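Death domain of TUBE (Drosophila melanogaster, PDB 1D2Z) binds the death domain of the kinase Pelle, which Tube recruits to the plasma membrane and helps to activate in Toll signalling. Local coordinates at residues 109-114 against 124-129; 3-8 against 128-133. All coordinates share one frame; numbering follows the deposited sequence.

Overall arrangement
From the N terminus, loop 3-8 comes first, ahead of helix 16-27, and in interaction 2 it meets 128-133, where helix 120-130 ends. Spanning 119 residues, most of them helical, this contact brings the loop before the first helix to the end of the last one. Interaction 1 nests inside it: 109-114 on helix 107-116 packs against 124-129 on helix 120-130, closing the short turn between the helices; nine residues, mostly helical, separate the segments. Both contacts finish on helix 120-130 and share L128 and D129, with centres about 9 Å apart. They also touch: A127 O and E133 N are probably hydrogen-bonded, and R7 packs on L111. Interaction 1 is buried, whereas interaction 2 lies at the surface.

Interaction 1. Residues 109-114 against 124-129; sequences VLLQLL and DFVALD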
ATOM      1  N   VAL B 109      10.110  12.516  -5.011  1.00 32.31           N
ATOM      2  CA  VAL B 109       9.382  12.094  -6.198  1.00 33.42           C
ATOM      3  C   VAL B 109       8.731  10.737  -5.926  1.00 32.24           C
ATOM      4  O   VAL B 109       7.584  10.511  -6.300  1.00 32.73           O
ATOM      5  CB  VAL B 109      10.309  12.019  -7.435  1.00 34.11           C
ATOM      6  CG1 VAL B 109       9.668  11.196  -8.541  1.00 35.30           C
ATOM      7  CG2 VAL B 109      10.600  13.425  -7.944  1.00 37.05           C
ATOM      8  N   LEU B 110       9.457   9.853  -5.243  1.00 32.11           N
ATOM      9  CA  LEU B 110       8.928   8.531  -4.909  1.00 30.58           C
ATOM     10  C   LEU B 110       7.691   8.660  -4.021  1.00 29.91           C
ATOM     11  O   LEU B 110       6.655   8.063  -4.307  1.00 31.79           O
ATOM     12  CB  LEU B 110       9.983   7.686  -4.193  1.00 27.04           C
ATOM     13  CG  LEU B 110       9.477   6.427  -3.472  1.00 29.49           C
ATOM     14  CD1 LEU B 110       9.030   5.381  -4.483  1.00 25.63           C
ATOM     15  CD2 LEU B 110      10.572   5.870  -2.568  1.00 27.19           C
ATOM     16  N   LEU B 111       7.797   9.469  -2.968  1.00 29.96           N
ATOM     17  CA  LEU B 111       6.691   9.670  -2.036  1.00 30.79           C
ATOM     18  C   LEU B 111       5.420  10.136  -2.738  1.00 29.98           C
ATOM     19  O   LEU B 111       4.354   9.564  -2.533  1.00 31.10           O
ATOM     20  CB  LEU B 111       7.073  10.666  -0.935  1.00 30.41           C
ATOM     21  CG  LEU B 111       5.936  11.050   0.024  1.00 32.27           C
ATOM     22  CD1 LEU B 111       5.428   9.810   0.737  1.00 31.86           C
ATOM     23  CD2 LEU B 111       6.397  12.097   1.039  1.00 32.48           C
ATOM     24  N   GLN B 112       5.541  11.158  -3.577  1.00 29.92           N
ATOM     25  CA  GLN B 112       4.387  11.688  -4.294  1.00 31.66           C
ATOM     26  C   GLN B 112       3.792  10.688  -5.286  1.00 30.52           C
ATOM     27  O   GLN B 112       2.573  10.630  -5.449  1.00 29.90           O
ATOM     28  CB  GLN B 112       4.742  13.011  -4.966  1.00 33.12           C
ATOM     29  CG  GLN B 112       4.926  14.127  -3.956  1.00 34.75           C
ATOM     30  CD  GLN B 112       5.457  15.399  -4.573  1.00 37.63           C
ATOM     31  OE1 GLN B 112       4.693  16.299  -4.924  1.00 40.23           O
ATOM     32  NE2 GLN B 112       6.776  15.490  -4.693  1.00 35.51           N
ATOM     33  N   LEU B 113       4.642   9.891  -5.933  1.00 29.69           N
ATOM     34  CA  LEU B 113       4.146   8.872  -6.864  1.00 28.65           C
ATOM     35  C   LEU B 113       3.451   7.751  -6.079  1.00 28.40           C
ATOM     36  O   LEU B 113       2.439   7.222  -6.525  1.00 25.55           O
ATOM     37  CB  LEU B 113       5.271   8.311  -7.742  1.00 26.52           C
ATOM     38  CG  LEU B 113       5.841   9.275  -8.798  1.00 26.98           C
ATOM     39  CD1 LEU B 113       6.940   8.593  -9.588  1.00 28.60           C
ATOM     40  CD2 LEU B 113       4.734   9.743  -9.744  1.00 28.25           C
ATOM     41  N   LEU B 114       3.969   7.424  -4.893  1.00 28.15           N
ATOM     42  CA  LEU B 114       3.359   6.383  -4.060  1.00 28.73           C
ATOM     43  C   LEU B 114       1.945   6.811  -3.667  1.00 28.92           C
ATOM     44  O   LEU B 114       1.007   6.012  -3.706  1.00 30.44           O
ATOM     45  CB  LEU B 114       4.197   6.124  -2.805  1.00 27.86           C
ATOM     46  CG  LEU B 114       5.567   5.466  -3.000  1.00 25.67           C
ATOM     47  CD1 LEU B 114       6.323   5.456  -1.672  1.00 26.55           C
ATOM     48  CD2 LEU B 114       5.393   4.050  -3.525  1.00 23.47           C
ATOM     49  N   ASP B 124       3.550   5.781   3.737  1.00 29.81           N
ATOM     50  CA  ASP B 124       3.657   6.058   5.179  1.00 33.16           C
ATOM     51  C   ASP B 124       5.062   5.722   5.675  1.00 31.99           C
ATOM     52  O   ASP B 124       5.625   6.424   6.520  1.00 32.16           O
ATOM     53  CB  ASP B 124       2.629   5.243   5.986  1.00 30.99           C
ATOM     54  CG  ASP B 124       1.190   5.672   5.725  1.00 35.36           C
ATOM     55  OD1 ASP B 124       0.972   6.712   5.064  1.00 35.88           O
ATOM     56  OD2 ASP B 124       0.271   4.959   6.171  1.00 33.98           O
ATOM     57  N   PHE B 125       5.612   4.633   5.146  1.00 33.72           N
ATOM     58  CA  PHE B 125       6.952   4.189   5.505  1.00 34.10           C
ATOM     59  C   PHE B 125       7.987   5.220   5.055  1.00 33.22           C
ATOM     60  O   PHE B 125       8.882   5.578   5.816  1.00 32.19           O
ATOM     61  CB  PHE B 125       7.257   2.834   4.863  1.00 34.79           C
ATOM     62  CG  PHE B 125       8.680   2.377   5.064  1.00 35.85           C
ATOM     63  CD1 PHE B 125       9.098   1.885   6.299  1.00 38.87           C
ATOM     64  CD2 PHE B 125       9.602   2.460   4.027  1.00 36.09           C
ATOM     65  CE1 PHE B 125      10.423   1.481   6.497  1.00 39.81           C
ATOM     66  CE2 PHE B 125      10.924   2.059   4.214  1.00 38.44           C
ATOM     67  CZ  PHE B 125      11.335   1.570   5.452  1.00 37.25           C
ATOM     68  N   VAL B 126       7.867   5.687   3.819  1.00 30.79           N
ATOM     69  CA  VAL B 126       8.797   6.677   3.291  1.00 31.77           C
ATOM     70  C   VAL B 126       8.690   8.002   4.050  1.00 34.41           C
ATOM     71  O   VAL B 126       9.704   8.639   4.346  1.00 33.34           O
ATOM     72  CB  VAL B 126       8.579   6.908   1.771  1.00 31.39           C
ATOM     73  CG1 VAL B 126       9.363   8.130   1.291  1.00 30.68           C
ATOM     74  CG2 VAL B 126       9.014   5.659   0.984  1.00 29.16           C
ATOM     75  N   ALA B 127       7.467   8.401   4.387  1.00 33.77           N
ATOM     76  CA  ALA B 127       7.253   9.654   5.111  1.00 35.44           C
ATOM     77  C   ALA B 127       7.853   9.616   6.514  1.00 37.39           C
ATOM     78  O   ALA B 127       8.617  10.503   6.896  1.00 36.56           O
ATOM     79  CB  ALA B 127       5.766   9.978   5.187  1.00 32.09           C
ATOM     80  N   LEU B 128       7.524   8.571   7.263  1.00 39.00           N
ATOM     81  CA  LEU B 128       8.011   8.424   8.628  1.00 41.09           C
ATOM     82  C   LEU B 128       9.492   8.061   8.731  1.00 43.20           C
ATOM     83  O   LEU B 128      10.304   8.857   9.209  1.00 44.22           O
ATOM     84  CB  LEU B 128       7.171   7.383   9.369  1.00 38.76           C
ATOM     85  CG  LEU B 128       5.702   7.741   9.599  1.00 40.10           C
ATOM     86  CD1 LEU B 128       4.928   6.529  10.093  1.00 40.26           C
ATOM     87  CD2 LEU B 128       5.613   8.886  10.598  1.00 44.24           C
ATOM     88  N   ASP B 129       9.837   6.874   8.243  1.00 41.29           N
ATOM     89  CA  ASP B 129      11.203   6.366   8.308  1.00 43.59           C
ATOM     90  C   ASP B 129      12.269   7.161   7.548  1.00 43.34           C
ATOM     91  O   ASP B 129      13.349   7.405   8.080  1.00 42.58           O
ATOM     92  CB  ASP B 129      11.228   4.897   7.868  1.00 44.26           C
ATOM     93  CG  ASP B 129      12.509   4.187   8.265  1.00 47.11           C
ATOM     94  OD1 ASP B 129      13.488   4.237   7.490  1.00 47.54           O
ATOM     95  OD2 ASP B 129      12.530   3.567   9.349  1.00 49.33           O
TER
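V126 meets L110, L111 and L114, and the ring of F125, next to it in sequence, has D129 CB 3.8 Å above one face, offset toward the rim, while the ring of F130 meets it with planes at about 65°; R21, L22 and I25 of helix 16-27 also touch the F125 side chain. V126 carries the contact with both methyls. With CG1 anti to the backbone N (chi1 169°), the two spread toward different leucines: CG1 rests 4.1 Å from L111 CB, and CG2 reaches L110 CD2 at 3.9 Å and L114 CD1 at 3.8 Å, two leucines one helical turn apart; the L114 side chain crosses V126 at about a right angle. Helices 107-116 and 120-130 belong to the six-helix bundle of the death domain; the axes of segments 109-114 and 124-129 approach to 9.7 Å, roughly antiparallel, with 144° between their directions. Beyond V126, L111 CD1 grazes A127 CB at 4.5 Å. L35 of helix 31-38 touches L110 and L114 and brings a further helix to this apolar core. D124 points away from it: its OD2 forms a salt bridge with R138 and a hydrogen bond with N74 of the Pelle chain.

Interaction 2. Residues 3-8 against 128-133; sequences SKYSRN and LDFLNE
K4 runs from the N-terminal loop to D129 on the last turn of helix 120-130, so that residues ahead of the first helix of the death-domain bundle are fastened to the end of the last. Its CB lies 3.7 Å above one face of the Y5 ring, toward the rim. A bend at chi3 (-68°) turns the chain so that CE comes 3.2 Å from D129 O, and the tip NZ forms a salt bridge with D129 OD1 at 2.8 Å, arriving on the syn side but well out of the carboxylate plane. OD1 also pairs with R21 NH2 of helix 16-27 and sits at the edge of the F130 ring, in its plane. With an alanine in place of D129, the ammonium of K4 and the guanidinium of R21 would probably be left close together without the carboxylate they share. Next along the loop, Y5 N donates to F130 O at 3.1 Å, nearly along the C=O axis. The Y5 ring turns an edge toward a face of F130 in a T-shaped pair, centroids 5.4 Å apart and planes at 68°; its hydroxyl is held by D18 OD2 and E15 N. S3 OG donates to Y5 O, two residues on, at 2.9 Å, while S3 CB packs against L131 O and N132 CB. L131 sends CD2 against the backbone of S6 and R7, and CD1 against R7 NH1. R7 and E133 complete the contact with a second salt bridge, their side chains crossing at about a right angle with guanidinium and carboxylate planes 26° apart: the single nitrogen R7 NH1 makes a bent, weak hydrogen bond of 2.7 Å to E133 OE1 and also lies 2.8 Å from E133 OE2.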
ATOM      1  N   SER B   3      16.009  14.025  10.053  1.00 70.17           N
ATOM      2  CA  SER B   3      15.708  12.824   9.284  1.00 65.18           C
ATOM      3  C   SER B   3      16.931  12.262   8.565  1.00 62.41           C
ATOM      4  O   SER B   3      17.896  12.981   8.297  1.00 61.75           O
ATOM      5  CB  SER B   3      14.615  13.131   8.261  1.00 64.07           C
ATOM      6  OG  SER B   3      15.000  14.191   7.404  1.00 63.02           O
ATOM      7  N   LYS B   4      16.871  10.973   8.235  1.00 58.75           N
ATOM      8  CA  LYS B   4      17.958  10.299   7.533  1.00 55.08           C
ATOM      9  C   LYS B   4      18.128  10.824   6.108  1.00 52.67           C
ATOM     10  O   LYS B   4      19.251  10.942   5.610  1.00 51.86           O
ATOM     11  CB  LYS B   4      17.717   8.786   7.501  1.00 56.33           C
ATOM     12  CG  LYS B   4      17.695   8.135   8.875  1.00 56.76           C
ATOM     13  CD  LYS B   4      17.617   6.615   8.787  1.00 58.23           C
ATOM     14  CE  LYS B   4      16.276   6.141   8.248  1.00 55.71           C
ATOM     15  NZ  LYS B   4      16.175   4.656   8.254  1.00 54.96           N
ATOM     16  N   TYR B   5      17.015  11.162   5.463  1.00 48.31           N
ATOM     17  CA  TYR B   5      17.067  11.656   4.092  1.00 46.08           C
ATOM     18  C   TYR B   5      16.185  12.877   3.889  1.00 44.73           C
ATOM     19  O   TYR B   5      15.372  13.225   4.744  1.00 45.39           O
ATOM     20  CB  TYR B   5      16.631  10.551   3.116  1.00 46.23           C
ATOM     21  CG  TYR B   5      17.313   9.216   3.341  1.00 45.12           C
ATOM     22  CD1 TYR B   5      18.647   9.022   2.983  1.00 46.44           C
ATOM     23  CD2 TYR B   5      16.633   8.156   3.939  1.00 45.38           C
ATOM     24  CE1 TYR B   5      19.288   7.805   3.218  1.00 46.75           C
ATOM     25  CE2 TYR B   5      17.264   6.936   4.180  1.00 45.53           C
ATOM     26  CZ  TYR B   5      18.591   6.769   3.817  1.00 47.23           C
ATOM     27  OH  TYR B   5      19.227   5.568   4.055  1.00 48.28           O
ATOM     28  N   SER B   6      16.363  13.532   2.750  1.00 44.09           N
ATOM     29  CA  SER B   6      15.561  14.693   2.401  1.00 44.93           C
ATOM     30  C   SER B   6      14.844  14.378   1.089  1.00 44.92           C
ATOM     31  O   SER B   6      15.177  13.403   0.409  1.00 44.71           O
ATOM     32  CB  SER B   6      16.444  15.933   2.236  1.00 44.29           C
ATOM     33  OG  SER B   6      17.088  15.941   0.976  1.00 46.00           O
ATOM     34  N   ARG B   7      13.864  15.200   0.735  1.00 43.51           N
ATOM     35  CA  ARG B   7      13.111  15.005  -0.497  1.00 43.85           C
ATOM     36  C   ARG B   7      14.007  15.007  -1.728  1.00 43.21           C
ATOM     37  O   ARG B   7      13.697  14.362  -2.726  1.00 40.10           O
ATOM     38  CB  ARG B   7      12.045  16.094  -0.643  1.00 46.26           C
ATOM     39  CG  ARG B   7      10.769  15.823   0.123  1.00 48.36           C
ATOM     40  CD  ARG B   7       9.880  17.060   0.169  1.00 50.20           C
ATOM     41  NE  ARG B   7       8.457  16.726   0.116  1.00 54.64           N
ATOM     42  CZ  ARG B   7       7.832  15.930   0.979  1.00 54.64           C
ATOM     43  NH1 ARG B   7       8.500  15.370   1.976  1.00 57.77           N
ATOM     44  NH2 ARG B   7       6.531  15.695   0.846  1.00 50.78           N
ATOM     45  N   ASN B   8      15.130  15.717  -1.634  1.00 42.13           N
ATOM     46  CA  ASN B   8      16.077  15.833  -2.737  1.00 43.08           C
ATOM     47  C   ASN B   8      17.108  14.710  -2.818  1.00 42.09           C
ATOM     48  O   ASN B   8      17.880  14.644  -3.772  1.00 42.84           O
ATOM     49  CB  ASN B   8      16.783  17.187  -2.670  1.00 46.77           C
ATOM     50  CG  ASN B   8      15.814  18.344  -2.740  1.00 50.32           C
ATOM     51  OD1 ASN B   8      15.358  18.848  -1.715  1.00 53.39           O
ATOM     52  ND2 ASN B   8      15.467  18.753  -3.956  1.00 53.76           N
ATOM     53  N   LEU B 128       7.524   8.571   7.263  1.00 39.00           N
ATOM     54  CA  LEU B 128       8.011   8.424   8.628  1.00 41.09           C
ATOM     55  C   LEU B 128       9.492   8.061   8.731  1.00 43.20           C
ATOM     56  O   LEU B 128      10.304   8.857   9.209  1.00 44.22           O
ATOM     57  CB  LEU B 128       7.171   7.383   9.369  1.00 38.76           C
ATOM     58  CG  LEU B 128       5.702   7.741   9.599  1.00 40.10           C
ATOM     59  CD1 LEU B 128       4.928   6.529  10.093  1.00 40.26           C
ATOM     60  CD2 LEU B 128       5.613   8.886  10.598  1.00 44.24           C
ATOM     61  N   ASP B 129       9.837   6.874   8.243  1.00 41.29           N
ATOM     62  CA  ASP B 129      11.203   6.366   8.308  1.00 43.59           C
ATOM     63  C   ASP B 129      12.269   7.161   7.548  1.00 43.34           C
ATOM     64  O   ASP B 129      13.349   7.405   8.080  1.00 42.58           O
ATOM     65  CB  ASP B 129      11.228   4.897   7.868  1.00 44.26           C
ATOM     66  CG  ASP B 129      12.509   4.187   8.265  1.00 47.11           C
ATOM     67  OD1 ASP B 129      13.488   4.237   7.490  1.00 47.54           O
ATOM     68  OD2 ASP B 129      12.530   3.567   9.349  1.00 49.33           O
ATOM     69  N   PHE B 130      11.979   7.547   6.308  1.00 43.36           N
ATOM     70  CA  PHE B 130      12.947   8.293   5.498  1.00 42.60           C
ATOM     71  C   PHE B 130      12.991   9.802   5.748  1.00 43.40           C
ATOM     72  O   PHE B 130      14.071  10.390   5.845  1.00 43.82           O
ATOM     73  CB  PHE B 130      12.687   8.081   4.001  1.00 39.51           C
ATOM     74  CG  PHE B 130      13.016   6.702   3.493  1.00 39.17           C
ATOM     75  CD1 PHE B 130      13.199   5.632   4.361  1.00 38.10           C
ATOM     76  CD2 PHE B 130      13.113   6.474   2.123  1.00 39.11           C
ATOM     77  CE1 PHE B 130      13.471   4.356   3.872  1.00 36.90           C
ATOM     78  CE2 PHE B 130      13.385   5.199   1.623  1.00 39.73           C
ATOM     79  CZ  PHE B 130      13.563   4.140   2.500  1.00 39.15           C
ATOM     80  N   LEU B 131      11.818  10.425   5.824  1.00 43.21           N
ATOM     81  CA  LEU B 131      11.724  11.873   5.989  1.00 43.59           C
ATOM     82  C   LEU B 131      11.376  12.393   7.377  1.00 44.97           C
ATOM     83  O   LEU B 131      11.442  13.600   7.612  1.00 47.36           O
ATOM     84  CB  LEU B 131      10.712  12.430   4.984  1.00 41.71           C
ATOM     85  CG  LEU B 131      10.994  12.194   3.501  1.00 39.82           C
ATOM     86  CD1 LEU B 131       9.746  12.481   2.679  1.00 38.25           C
ATOM     87  CD2 LEU B 131      12.155  13.069   3.054  1.00 37.55           C
ATOM     88  N   ASN B 132      10.990  11.495   8.280  1.00 47.40           N
ATOM     89  CA  ASN B 132      10.595  11.857   9.642  1.00 51.23           C
ATOM     90  C   ASN B 132       9.366  12.776   9.632  1.00 51.80           C
ATOM     91  O   ASN B 132       9.086  13.472  10.613  1.00 52.82           O
ATOM     92  CB  ASN B 132      11.761  12.518  10.390  1.00 54.29           C
ATOM     93  CG  ASN B 132      11.573  12.515  11.903  1.00 58.43           C
ATOM     94  OD1 ASN B 132      12.266  13.238  12.624  1.00 61.38           O
ATOM     95  ND2 ASN B 132      10.645  11.692  12.390  1.00 56.37           N
ATOM     96  N   GLU B 133       8.649  12.790   8.511  1.00 50.95           N
ATOM     97  CA  GLU B 133       7.448  13.607   8.368  1.00 51.13           C
ATOM     98  C   GLU B 133       6.225  12.791   8.747  1.00 49.11           C
ATOM     99  O   GLU B 133       6.314  11.580   8.920  1.00 50.28           O
ATOM    100  CB  GLU B 133       7.289  14.086   6.927  1.00 53.94           C
ATOM    101  CG  GLU B 133       8.371  15.040   6.448  1.00 56.60           C
ATOM    102  CD  GLU B 133       8.159  15.497   5.015  1.00 58.79           C
ATOM    103  OE1 GLU B 133       7.185  15.048   4.369  1.00 58.06           O
ATOM    104  OE2 GLU B 133       8.974  16.310   4.532  1.00 63.00           O
TER